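Local coordinates for trp repressor binding protein WrbA (Deinococcus radiodurans, PDB 1YDG), which catalyses the reduction of quinones to quinols by NADH or NADPH, as a tetrameric flavoprotein that binds one FMN per subunit, at residues 19-24 with 62-67; 106-111 with 143-148; 120-125 with 129-134. All blocks are in the same frame, centred on the assembly; numbering follows the deposited sequence.

Interaction 1: residues 19-24 with 62-67; sequences TGYAMA and IEAMKD. With SO4 (sulfate ion), chain J.
Met65 lies over one face of the Tyr21 ring, and the tyrosine can be followed outward from its backbone. Tyr21 CB has Met65 SD as its neighbour at 4.0 Å. CG stands anti to the backbone N (chi1 -178°), which sets the ring against Met65 CG. That carbon sits over the middle of the ring, 3.5 Å from its centroid and 10° off the normal. This is a CH-pi contact. Tyr21 CD2 is 3.6 Å from Met65 CG. The sulfur lies obliquely to the ring, with Met65 SD 4.4 Å from the Tyr21 centroid, so the pair is also a Met-aromatic contact. Further out, Tyr21 CE2 comes within 4.4 Å of Ala64 CB. At the tip, Tyr21 OH hydrogen-bonds a water at 2.7 Å. The same water gives a weak, long bond to Ala64 O. With a leucine here, Met65 CG would probably lose the ring face it rests on and the water its phenolic partner.

On the same first turn of helix 19-33, Thr19 N and Gly20 N donate to a sulfate, probably from the crystallisation liquor. Gly20 N reaches SO4 O4 at 2.7 Å. Ser15, Ser16 and Thr17 also bind this anion. It sits in the FMN-binding loop at a helix N-terminus, consistent with the place of the FMN phosphate in flavodoxin-like proteins.

The contact joins the start of helix 19-33 to the end of helix 56-64. Met65 also packs on Phe13 of strand 8-13, and Tyr21 on Val68. Thr19 and Met23 of the same helix meet strands 117-124 and 170-172.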
# COMPACT_ATOMS: atom_id res chain seq x y z
N THR B 19 -13.24 -21.29 2.32
CA THR B 19 -13.81 -20.01 2.74
C THR B 19 -14.10 -19.11 1.54
O THR B 19 -15.19 -18.57 1.43
CB THR B 19 -12.92 -19.29 3.78
OG1 THR B 19 -12.77 -20.13 4.92
CG2 THR B 19 -13.53 -17.94 4.23
N GLY B 20 -13.14 -18.97 0.62
CA GLY B 20 -13.37 -18.18 -0.59
C GLY B 20 -14.47 -18.71 -1.49
O GLY B 20 -15.17 -17.95 -2.13
N TYR B 21 -14.62 -20.04 -1.52
CA TYR B 21 -15.69 -20.68 -2.27
C TYR B 21 -17.05 -20.29 -1.67
O TYR B 21 -17.98 -19.95 -2.40
CB TYR B 21 -15.48 -22.20 -2.30
CG TYR B 21 -16.49 -23.01 -3.09
CD1 TYR B 21 -16.99 -22.55 -4.31
CD2 TYR B 21 -16.93 -24.26 -2.64
CE1 TYR B 21 -17.91 -23.30 -5.05
CE2 TYR B 21 -17.84 -25.01 -3.36
CZ TYR B 21 -18.33 -24.53 -4.57
OH TYR B 21 -19.24 -25.27 -5.32
N ALA B 22 -17.18 -20.33 -0.34
CA ALA B 22 -18.45 -19.93 0.29
C ALA B 22 -18.75 -18.45 -0.02
O ALA B 22 -19.88 -18.09 -0.35
CB ALA B 22 -18.39 -20.14 1.80
N MET B 23 -17.72 -17.62 0.05
CA MET B 23 -17.88 -16.20 -0.24
C MET B 23 -18.28 -15.98 -1.68
O MET B 23 -19.14 -15.18 -1.96
CB MET B 23 -16.57 -15.44 0.04
CG MET B 23 -16.16 -15.41 1.49
SD MET B 23 -14.53 -14.67 1.71
CE MET B 23 -14.90 -12.99 1.34
N ALA B 24 -17.63 -16.70 -2.60
CA ALA B 24 -17.87 -16.53 -4.02
C ALA B 24 -19.27 -17.00 -4.40
O ALA B 24 -19.93 -16.36 -5.22
CB ALA B 24 -16.82 -17.24 -4.83
N ILE B 62 -11.31 -28.98 -2.92
CA ILE B 62 -11.04 -29.23 -4.33
C ILE B 62 -12.15 -30.09 -4.95
O ILE B 62 -12.68 -29.76 -6.03
CB ILE B 62 -9.61 -29.80 -4.52
CG1 ILE B 62 -8.60 -28.66 -4.29
CG2 ILE B 62 -9.43 -30.39 -5.89
CD1 ILE B 62 -7.16 -29.03 -4.43
N GLU B 63 -12.55 -31.15 -4.26
CA GLU B 63 -13.61 -32.03 -4.73
C GLU B 63 -14.94 -31.28 -4.73
O GLU B 63 -15.74 -31.39 -5.67
CB GLU B 63 -13.69 -33.28 -3.84
CG GLU B 63 -14.81 -34.26 -4.20
CD GLU B 63 -14.64 -34.86 -5.59
OE1 GLU B 63 -13.48 -34.96 -6.05
OE2 GLU B 63 -15.65 -35.23 -6.21
N ALA B 64 -15.19 -30.50 -3.69
CA ALA B 64 -16.44 -29.76 -3.59
C ALA B 64 -16.60 -28.76 -4.74
O ALA B 64 -17.72 -28.50 -5.18
CB ALA B 64 -16.54 -29.05 -2.26
N MET B 65 -15.47 -28.24 -5.25
CA MET B 65 -15.49 -27.28 -6.36
C MET B 65 -15.39 -27.93 -7.75
O MET B 65 -15.30 -27.21 -8.74
CB MET B 65 -14.35 -26.27 -6.20
CG MET B 65 -14.47 -25.35 -4.99
SD MET B 65 -13.14 -24.10 -4.99
CE MET B 65 -11.66 -25.08 -5.03
N LYS B 66 -15.46 -29.26 -7.84
CA LYS B 66 -15.14 -29.99 -9.08
C LYS B 66 -15.91 -29.52 -10.33
O LYS B 66 -15.35 -29.48 -11.43
CB LYS B 66 -15.36 -31.50 -8.88
CG LYS B 66 -14.95 -32.37 -10.09
CD LYS B 66 -14.86 -33.85 -9.71
CE LYS B 66 -14.91 -34.78 -10.93
NZ LYS B 66 -15.42 -36.16 -10.56
N ASP B 67 -17.17 -29.17 -10.14
CA ASP B 67 -18.07 -28.80 -11.22
C ASP B 67 -17.99 -27.31 -11.54
O ASP B 67 -18.58 -26.84 -12.51
CB ASP B 67 -19.51 -29.19 -10.85
CG ASP B 67 -19.68 -30.70 -10.63
OD1 ASP B 67 -20.26 -31.12 -9.60
OD2 ASP B 67 -19.18 -31.45 -11.48
S SO4 J . -9.75 -20.36 1.85
O1 SO4 J . -10.50 -21.26 2.73
O2 SO4 J . -9.37 -19.17 2.58
O3 SO4 J . -8.57 -21.09 1.38
O4 SO4 J . -10.60 -19.94 0.74
O HOH W 1 -20.72 -27.17 -4.07

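Interaction 2: residues 106-111 with 143-148; sequences GLWSSG and MHWGAV
Trp108 NE1 donates a hydrogen bond to His144 O at 2.9 Å. The bond is fairly straight, with an N-H...O angle of 161°. The oxygen lies in the plane of the indole, at its edge. Seen from the carbonyl, the donor stands well above the C=O plane. Beside this bond the two indoles meet rim to rim. Trp108 CD1 is 3.8 Å from Trp145 CD1, and the centroids of the five-membered rings are 5.8 Å apart. The planes are inclined at 58°, and neither ring lies over the other.

Trp108 CG is anti to its backbone N (chi1 175°), which places the indole beside the carbonyl of His144. The carbonyl it meets lies where helix 131-144 is ending. Gly146 closes that end with positive phi in a Schellman motif, and Gly146 N bonds Met143 O at 3.0 Å. Gly111, also at positive phi, forms a second Schellman motif.

Further out, the other subunits close in. Phe90 of the third subunit meets both Trp108 and Trp145 edge-to-face. His144 is an FMN-binding residue. Its ring turns off from Trp108, and NE2 hydrogen-bonds Tyr167 OH of the second subunit.

The contact ties helix 105-109 to the turn between helix 131-144 and strand 148-149. Trp145 packs on Leu104 and Leu113. By backbone hydrogen bonds Gly146 pairs with Asn115, and Val148 with Lys116 and Phe118, along the lead-in and start of strand 117-124.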
# COMPACT_ATOMS: atom_id res chain seq x y z
N GLY B 106 -1.77 -10.73 -22.67
CA GLY B 106 -2.25 -10.56 -24.05
C GLY B 106 -3.54 -9.78 -24.10
O GLY B 106 -3.70 -8.86 -24.90
N LEU B 107 -4.48 -10.14 -23.24
CA LEU B 107 -5.74 -9.38 -23.10
C LEU B 107 -5.51 -7.90 -22.74
O LEU B 107 -6.20 -7.01 -23.26
CB LEU B 107 -6.62 -9.98 -22.00
CG LEU B 107 -7.91 -10.71 -22.30
CD1 LEU B 107 -8.76 -10.62 -21.02
CD2 LEU B 107 -8.67 -10.14 -23.47
N TRP B 108 -4.59 -7.67 -21.82
CA TRP B 108 -4.19 -6.33 -21.43
C TRP B 108 -3.59 -5.57 -22.62
O TRP B 108 -3.96 -4.42 -22.89
CB TRP B 108 -3.18 -6.41 -20.25
CG TRP B 108 -2.61 -5.08 -19.84
CD1 TRP B 108 -3.19 -4.15 -19.01
CD2 TRP B 108 -1.38 -4.51 -20.27
NE1 TRP B 108 -2.39 -3.05 -18.89
CE2 TRP B 108 -1.26 -3.24 -19.65
CE3 TRP B 108 -0.35 -4.94 -21.11
CZ2 TRP B 108 -0.16 -2.40 -19.85
CZ3 TRP B 108 0.75 -4.10 -21.31
CH2 TRP B 108 0.83 -2.85 -20.67
N SER B 109 -2.67 -6.22 -23.33
CA SER B 109 -2.06 -5.65 -24.55
C SER B 109 -3.05 -5.25 -25.61
O SER B 109 -2.81 -4.33 -26.37
CB SER B 109 -1.07 -6.64 -25.17
OG SER B 109 0.07 -6.73 -24.36
N SER B 110 -4.16 -5.96 -25.67
CA SER B 110 -5.15 -5.71 -26.69
C SER B 110 -6.07 -4.55 -26.30
O SER B 110 -6.90 -4.15 -27.10
CB SER B 110 -5.98 -6.97 -26.92
OG SER B 110 -7.03 -7.07 -25.97
N GLY B 111 -5.92 -4.02 -25.09
CA GLY B 111 -6.82 -2.98 -24.58
C GLY B 111 -8.19 -3.48 -24.13
O GLY B 111 -9.03 -2.68 -23.75
N MET B 143 -5.78 -1.24 -11.59
CA MET B 143 -5.51 0.10 -12.12
C MET B 143 -4.67 0.06 -13.38
O MET B 143 -4.85 0.88 -14.28
CB MET B 143 -4.83 0.98 -11.10
CG MET B 143 -5.69 1.23 -9.87
SD MET B 143 -5.13 2.62 -8.92
CE MET B 143 -6.12 2.43 -7.43
N HIS B 144 -3.74 -0.90 -13.45
CA HIS B 144 -2.93 -1.09 -14.64
C HIS B 144 -3.79 -1.39 -15.88
O HIS B 144 -3.40 -1.06 -16.99
CB HIS B 144 -1.89 -2.19 -14.41
CG HIS B 144 -0.75 -1.78 -13.54
ND1 HIS B 144 0.54 -1.64 -14.00
CD2 HIS B 144 -0.71 -1.46 -12.22
CE1 HIS B 144 1.33 -1.27 -13.01
NE2 HIS B 144 0.59 -1.14 -11.92
N TRP B 145 -4.98 -1.95 -15.65
CA TRP B 145 -5.94 -2.31 -16.70
C TRP B 145 -6.88 -1.18 -17.10
O TRP B 145 -7.65 -1.35 -18.02
CB TRP B 145 -6.85 -3.47 -16.26
CG TRP B 145 -6.17 -4.65 -15.65
CD1 TRP B 145 -4.86 -5.00 -15.76
CD2 TRP B 145 -6.80 -5.68 -14.89
NE1 TRP B 145 -4.62 -6.16 -15.08
CE2 TRP B 145 -5.80 -6.61 -14.54
CE3 TRP B 145 -8.11 -5.90 -14.45
CZ2 TRP B 145 -6.06 -7.74 -13.76
CZ3 TRP B 145 -8.38 -7.04 -13.68
CH2 TRP B 145 -7.36 -7.93 -13.33
N GLY B 146 -6.85 -0.06 -16.37
CA GLY B 146 -7.84 1.00 -16.56
C GLY B 146 -9.24 0.54 -16.17
O GLY B 146 -10.23 0.95 -16.76
N ALA B 147 -9.31 -0.32 -15.16
CA ALA B 147 -10.58 -0.72 -14.60
C ALA B 147 -11.19 0.48 -13.85
O ALA B 147 -10.49 1.42 -13.48
CB ALA B 147 -10.40 -1.89 -13.66
N VAL B 148 -12.50 0.43 -13.69
CA VAL B 148 -13.25 1.35 -12.86
C VAL B 148 -13.48 0.65 -11.53
O VAL B 148 -14.22 -0.34 -11.47
CB VAL B 148 -14.57 1.69 -13.55
CG1 VAL B 148 -15.47 2.59 -12.69
CG2 VAL B 148 -14.28 2.32 -14.89

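Interaction 3: residues 120-125 with 129-134; sequences AMTSAQ and GGQETT
Thr122 and Ala124 of strand 117-124 face the first turn of helix 131-144, with Ser123 CA and Gln131 CA 6.0 Å apart and Gly130 at the N-cap.

Gln131, Thr122 and Ala124 carry the contact. The Gln131 chain bends at chi2 (104°), which lays the amide against the strand. Ala124 CB touches Gln131 CD at 3.4 Å and is also near OE1 and NE2. Two residues earlier, Thr122 CG2 packs on Gln131 CB at 3.6 Å. These two side chains cross at about a right angle. Thr122 OG1 meets Thr134 CG2 at 3.5 Å, but its hydrogen bond goes to Ser86 O on the adjacent strand 81-89.

Gln131 NE2 bonds Asn126 O, and OE1 takes a weak bond from Gly129 N. Gly130 O accepts both Thr134 N and Thr134 OG1, each at 2.9 Å. Thr134 OG1 also pairs with Thr88 OG1. Gly130 N bonds Glu132 OE1 of the fourth subunit.

Strand and helix belong to the beta-alpha-beta crossover unit of strand 117-124, helix 131-144 and strand 148-149. They meet here by van der Waals packing, while the polar groups find hydrogen-bond partners off this interface. The amide of Gln131 probably steadies the intervening loop. The FMN-binding run 123-129 spans the strand end and the loop after it.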
# COMPACT_ATOMS: atom_id res chain seq x y z
N ALA B 120 -13.00 -6.35 -5.03
CA ALA B 120 -12.26 -7.49 -4.53
C ALA B 120 -12.70 -7.91 -3.14
O ALA B 120 -13.30 -7.13 -2.41
CB ALA B 120 -10.76 -7.19 -4.57
N MET B 121 -12.38 -9.15 -2.79
CA MET B 121 -12.75 -9.75 -1.50
C MET B 121 -11.60 -10.62 -1.06
O MET B 121 -10.78 -11.06 -1.88
CB MET B 121 -13.99 -10.64 -1.61
CG MET B 121 -15.24 -9.96 -2.11
SD MET B 121 -16.70 -11.04 -2.13
CE MET B 121 -16.13 -12.45 -3.03
N THR B 122 -11.53 -10.85 0.24
CA THR B 122 -10.45 -11.65 0.79
C THR B 122 -10.81 -12.34 2.12
O THR B 122 -11.91 -12.17 2.66
CB THR B 122 -9.19 -10.76 0.96
OG1 THR B 122 -8.03 -11.58 1.18
CG2 THR B 122 -9.37 -9.75 2.10
N SER B 123 -9.85 -13.11 2.62
CA SER B 123 -9.91 -13.67 3.97
C SER B 123 -8.54 -13.94 4.58
O SER B 123 -7.55 -14.08 3.86
CB SER B 123 -10.69 -14.98 3.97
OG SER B 123 -10.06 -15.90 3.12
N ALA B 124 -8.51 -14.03 5.91
CA ALA B 124 -7.34 -14.50 6.64
C ALA B 124 -7.77 -15.23 7.90
O ALA B 124 -8.95 -15.15 8.29
CB ALA B 124 -6.44 -13.34 7.01
N GLN B 125 -6.83 -15.90 8.55
CA GLN B 125 -7.11 -16.61 9.82
C GLN B 125 -7.25 -15.63 10.99
O GLN B 125 -7.94 -15.93 11.96
CB GLN B 125 -6.06 -17.69 10.10
CG GLN B 125 -6.10 -18.79 9.02
CD GLN B 125 -5.44 -20.10 9.44
OE1 GLN B 125 -5.55 -20.54 10.59
NE2 GLN B 125 -4.78 -20.75 8.48
N GLY B 129 -4.98 -9.81 9.81
CA GLY B 129 -3.84 -10.56 9.30
C GLY B 129 -3.51 -10.36 7.83
O GLY B 129 -3.13 -11.31 7.16
N GLY B 130 -3.70 -9.15 7.31
CA GLY B 130 -3.19 -8.77 5.99
C GLY B 130 -4.26 -8.66 4.92
O GLY B 130 -3.95 -8.39 3.76
N GLN B 131 -5.51 -8.85 5.33
CA GLN B 131 -6.64 -8.72 4.46
C GLN B 131 -6.65 -7.39 3.69
O GLN B 131 -6.83 -7.39 2.47
CB GLN B 131 -7.94 -8.82 5.25
CG GLN B 131 -8.29 -10.22 5.77
CD GLN B 131 -8.04 -10.37 7.26
OE1 GLN B 131 -6.96 -10.00 7.76
NE2 GLN B 131 -9.01 -10.94 7.98
N GLU B 132 -6.49 -6.27 4.40
CA GLU B 132 -6.58 -4.96 3.77
C GLU B 132 -5.50 -4.80 2.74
O GLU B 132 -5.76 -4.31 1.65
CB GLU B 132 -6.48 -3.82 4.80
CG GLU B 132 -7.68 -3.74 5.68
CD GLU B 132 -7.65 -2.56 6.65
OE1 GLU B 132 -8.65 -2.43 7.36
OE2 GLU B 132 -6.70 -1.76 6.69
N THR B 133 -4.29 -5.24 3.05
CA THR B 133 -3.23 -5.11 2.09
C THR B 133 -3.50 -6.04 0.88
O THR B 133 -3.19 -5.67 -0.25
CB THR B 133 -1.84 -5.27 2.71
OG1 THR B 133 -1.72 -6.54 3.35
CG2 THR B 133 -1.57 -4.14 3.75
N THR B 134 -4.13 -7.19 1.11
CA THR B 134 -4.41 -8.15 0.02
C THR B 134 -5.37 -7.51 -0.94
O THR B 134 -5.16 -7.58 -2.15
CB THR B 134 -5.01 -9.47 0.53
OG1 THR B 134 -4.10 -10.09 1.44
CG2 THR B 134 -5.30 -10.43 -0.63

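Interactions 1 and 3 are neighbours at the FMN site. They touch where Met23 CE packs 3.4 Å from Thr122 O and Thr19 CG2 lies 4.1 Å from Ser123 CB. Interaction 1 brings the helix start that binds the sulfate, and interaction 3 brings FMN-binding residues 123-125 and 129. The sulfate links them, since Ser123 OG also makes a weak hydrogen bond to it. Interaction 2 lies across the chain, its centre about 28 Å from that of interaction 1. It shares helix 131-144 with interaction 3, which holds the helix start while interaction 2 holds its end. Their nearest atoms are about 9 Å apart. Interaction 2 still contributes His144 to FMN binding, at a subunit interface.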